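Local coordinates for single-stranded DNA-binding protein (Thermoanaerobacter tengcongensis, PDB 4GS3) that probably binds single-stranded DNA through its oligonucleotide/oligosaccharide-binding (OB) domain, the N-terminal part of a longer PriB protein linked to the primosome, at residues Lys19-Leu24 with Lys49-Ile54. Residues are numbered along the deposited sequence; the frame is centred on the assembly and turned at random.
Sequences KVFTPL and KDYLPI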
ATOM      1  N   LYS A  19       6.426  -0.568  -7.066  1.00 10.71           N
ATOM      2  CA  LYS A  19       7.381  -1.236  -6.206  1.00 11.46           C
ATOM      3  C   LYS A  19       7.354  -0.667  -4.811  1.00 10.57           C
ATOM      4  O   LYS A  19       7.235   0.540  -4.588  1.00 10.96           O
ATOM      5  CB  LYS A  19       8.811  -1.100  -6.760  1.00 15.32           C
ATOM      6  CG  LYS A  19       9.004  -2.011  -7.989  1.00 18.00           C
ATOM      7  CD  LYS A  19      10.359  -2.012  -8.569  1.00 22.78           C
ATOM      8  CE  LYS A  19      10.421  -2.755  -9.904  1.00 29.87           C
ATOM      9  NZ  LYS A  19      11.868  -3.000 -10.166  1.00 42.91           N
ATOM     10  N   VAL A  20       7.483  -1.539  -3.814  1.00 10.59           N
ATOM     11  CA  VAL A  20       7.615  -1.122  -2.434  1.00 10.94           C
ATOM     12  C   VAL A  20       8.849  -0.257  -2.338  1.00 10.59           C
ATOM     13  O   VAL A  20       9.962  -0.738  -2.669  1.00 12.73           O
ATOM     14  CB  VAL A  20       7.677  -2.344  -1.491  1.00 11.45           C
ATOM     15  CG1 VAL A  20       7.915  -1.901  -0.037  1.00 12.97           C
ATOM     16  CG2 VAL A  20       6.417  -3.214  -1.613  1.00 12.12           C
ATOM     17  N   PHE A  21       8.708   0.968  -1.896  1.00 10.85           N
ATOM     18  CA  PHE A  21       9.784   1.970  -1.903  1.00 11.08           C
ATOM     19  C   PHE A  21      10.342   2.233  -0.538  1.00 11.38           C
ATOM     20  O   PHE A  21      11.534   2.472  -0.357  1.00 12.41           O
ATOM     21  CB  PHE A  21       9.254   3.230  -2.559  1.00 11.56           C
ATOM     22  CG  PHE A  21      10.328   4.277  -2.869  1.00 11.78           C
ATOM     23  CD1 PHE A  21      11.304   4.006  -3.812  1.00 13.43           C
ATOM     24  CD2 PHE A  21      10.310   5.496  -2.214  1.00 11.74           C
ATOM     25  CE1 PHE A  21      12.251   5.010  -4.091  1.00 14.75           C
ATOM     26  CE2 PHE A  21      11.258   6.444  -2.513  1.00 12.90           C
ATOM     27  CZ  PHE A  21      12.227   6.195  -3.431  1.00 14.15           C
ATOM     28  N   THR A  22       9.491   2.244   0.478  1.00 13.30           N
ATOM     29  CA  THR A  22       9.906   2.314   1.862  1.00 13.04           C
ATOM     30  C   THR A  22       9.327   1.068   2.561  1.00 13.03           C
ATOM     31  O   THR A  22       8.343   0.503   2.112  1.00 14.24           O
ATOM     32  CB  THR A  22       9.420   3.588   2.546  1.00 13.00           C
ATOM     33  OG1 THR A  22       7.984   3.535   2.689  1.00 13.79           O
ATOM     34  CG2 THR A  22       9.830   4.851   1.814  1.00 14.37           C
ATOM     35  N   PRO A  23       9.961   0.610   3.643  1.00 13.91           N
ATOM     36  CA  PRO A  23       9.529  -0.657   4.245  1.00 15.05           C
ATOM     37  C   PRO A  23       8.184  -0.538   4.974  1.00 14.39           C
ATOM     38  O   PRO A  23       7.777   0.506   5.444  1.00 15.79           O
ATOM     39  CB  PRO A  23      10.612  -1.009   5.216  1.00 16.65           C
ATOM     40  CG  PRO A  23      11.249   0.289   5.512  1.00 18.83           C
ATOM     41  CD  PRO A  23      11.176   1.132   4.303  1.00 14.62           C
ATOM     42  N   LEU A  24       7.559  -1.681   5.138  1.00 14.79           N
ATOM     43  CA  LEU A  24       6.339  -1.715   5.957  1.00 15.53           C
ATOM     44  C   LEU A  24       6.679  -1.288   7.372  1.00 15.72           C
ATOM     45  O   LEU A  24       7.555  -1.819   8.045  1.00 21.97           O
ATOM     46  CB  LEU A  24       5.686  -3.090   5.932  1.00 17.28           C
ATOM     47  CG  LEU A  24       4.628  -3.267   4.809  1.00 18.04           C
ATOM     48  CD1 LEU A  24       5.357  -3.214   3.477  1.00 17.88           C
ATOM     49  CD2 LEU A  24       3.857  -4.540   5.060  1.00 21.94           C
ATOM     50  N   LYS A  49       8.239   9.446 -11.330  1.00 15.10           N
ATOM     51  CA  LYS A  49       7.606   8.552 -10.383  1.00 13.71           C
ATOM     52  C   LYS A  49       6.638   9.288  -9.488  1.00 13.39           C
ATOM     53  O   LYS A  49       6.895  10.415  -9.076  1.00 15.93           O
ATOM     54  CB  LYS A  49       8.636   7.885  -9.462  1.00 17.25           C
ATOM     55  CG  LYS A  49       9.822   7.280 -10.183  1.00 22.05           C
ATOM     56  CD  LYS A  49       9.448   6.127 -11.044  1.00 25.99           C
ATOM     57  CE  LYS A  49      10.689   5.324 -11.432  1.00 28.99           C
ATOM     58  NZ  LYS A  49      11.411   6.074 -12.505  1.00 32.97           N
ATOM     59  N   ASP A  50       5.555   8.605  -9.129  1.00 11.55           N
ATOM     60  CA  ASP A  50       4.693   8.982  -8.010  1.00 10.68           C
ATOM     61  C   ASP A  50       5.008   8.131  -6.808  1.00 10.12           C
ATOM     62  O   ASP A  50       5.270   6.933  -6.954  1.00 11.93           O
ATOM     63  CB  ASP A  50       3.222   8.873  -8.416  1.00 11.39           C
ATOM     64  CG  ASP A  50       2.876   9.918  -9.460  1.00 12.09           C
ATOM     65  OD1 ASP A  50       2.930  11.122  -9.106  1.00 13.25           O
ATOM     66  OD2 ASP A  50       2.551   9.557 -10.625  1.00 13.71           O
ATOM     67  N   TYR A  51       5.012   8.746  -5.637  1.00  9.70           N
ATOM     68  CA  TYR A  51       5.309   8.106  -4.383  1.00  9.81           C
ATOM     69  C   TYR A  51       4.033   8.145  -3.549  1.00  9.59           C
ATOM     70  O   TYR A  51       3.605   9.217  -3.103  1.00 10.85           O
ATOM     71  CB  TYR A  51       6.459   8.814  -3.640  1.00 11.00           C
ATOM     72  CG  TYR A  51       7.718   8.654  -4.464  1.00 11.86           C
ATOM     73  CD1 TYR A  51       8.356   7.430  -4.517  1.00 14.31           C
ATOM     74  CD2 TYR A  51       8.258   9.693  -5.178  1.00 15.79           C
ATOM     75  CE1 TYR A  51       9.504   7.210  -5.227  1.00 16.22           C
ATOM     76  CE2 TYR A  51       9.425   9.500  -5.969  1.00 18.74           C
ATOM     77  CZ  TYR A  51      10.005   8.256  -5.970  1.00 17.55           C
ATOM     78  OH  TYR A  51      11.130   8.006  -6.715  1.00 24.11           O
ATOM     79  N   LEU A  52       3.396   6.987  -3.391  1.00  9.79           N
ATOM     80  CA  LEU A  52       2.026   6.910  -2.941  1.00  9.32           C
ATOM     81  C   LEU A  52       1.912   6.141  -1.637  1.00  9.26           C
ATOM     82  O   LEU A  52       2.539   5.106  -1.464  1.00 10.02           O
ATOM     83  CB  LEU A  52       1.130   6.282  -4.003  1.00 10.30           C
ATOM     84  CG  LEU A  52       1.212   6.995  -5.342  1.00 11.61           C
ATOM     85  CD1 LEU A  52       0.389   6.342  -6.397  1.00 13.53           C
ATOM     86  CD2 LEU A  52       0.807   8.462  -5.249  1.00 12.47           C
ATOM     87  N   PRO A  53       1.100   6.646  -0.712  1.00  9.59           N
ATOM     88  CA  PRO A  53       0.952   5.999   0.609  1.00  9.93           C
ATOM     89  C   PRO A  53      -0.024   4.849   0.570  1.00  9.56           C
ATOM     90  O   PRO A  53      -1.145   4.971   0.059  1.00 10.86           O
ATOM     91  CB  PRO A  53       0.381   7.131   1.440  1.00 11.55           C
ATOM     92  CG  PRO A  53      -0.485   7.907   0.460  1.00 12.03           C
ATOM     93  CD  PRO A  53       0.314   7.878  -0.807  1.00 10.26           C
ATOM     94  N   ILE A  54       0.407   3.719   1.119  1.00  9.56           N
ATOM     95  CA  ILE A  54      -0.400   2.530   1.234  1.00  9.37           C
ATOM     96  C   ILE A  54      -0.539   2.160   2.727  1.00  9.72           C
ATOM     97  O   ILE A  54       0.424   2.279   3.483  1.00 11.38           O
ATOM     98  CB  ILE A  54       0.218   1.329   0.488  1.00  9.76           C
ATOM     99  CG1 ILE A  54       0.750   1.693  -0.904  1.00 10.43           C
ATOM    100  CG2 ILE A  54      -0.754   0.179   0.422  1.00 11.93           C
ATOM    101  CD1 ILE A  54      -0.258   2.235  -1.888  1.00 11.40           C
TER
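F21 and Y51 meet as an aromatic pair on the surface of the barrel, joining the loop that follows strand 14-20 to strand 49-57. F21 comes just after the end of strand 14-20, and Y51 stands within strand 49-57; F21 CA and Y51 CA are 8.0 Å apart, and the side chains meet across strand 33-43, which pairs antiparallel with both strands. With CG anti to the backbone N (chi1 -170°), the F21 ring extends toward strand 49-57 and turns one face to Y51. Over the centre of that face lies Y51 CE1, 3.3 Å from F21 CE2, while Y51 CD1 sits beside F21 CD2. The pair is oblique, the planes inclined at 37° and the centroids of the F21 and Y51 rings 4.5 Å apart. The setting is the OB fold, a curled β-barrel; in SSB-type OB domains, exposed aromatics often stack on bases of single-stranded DNA, and this pair could do so, though its role is not established. Y51 OH hydrogen-bonds to E41 OE2 on the intervening strand, which restrains the hydroxyl end of the tyrosine, and the F21 side chain also touches E41. The F21 backbone is hydrogen-bonded to I39 of strand 33-43, which ties the start of the loop to that strand.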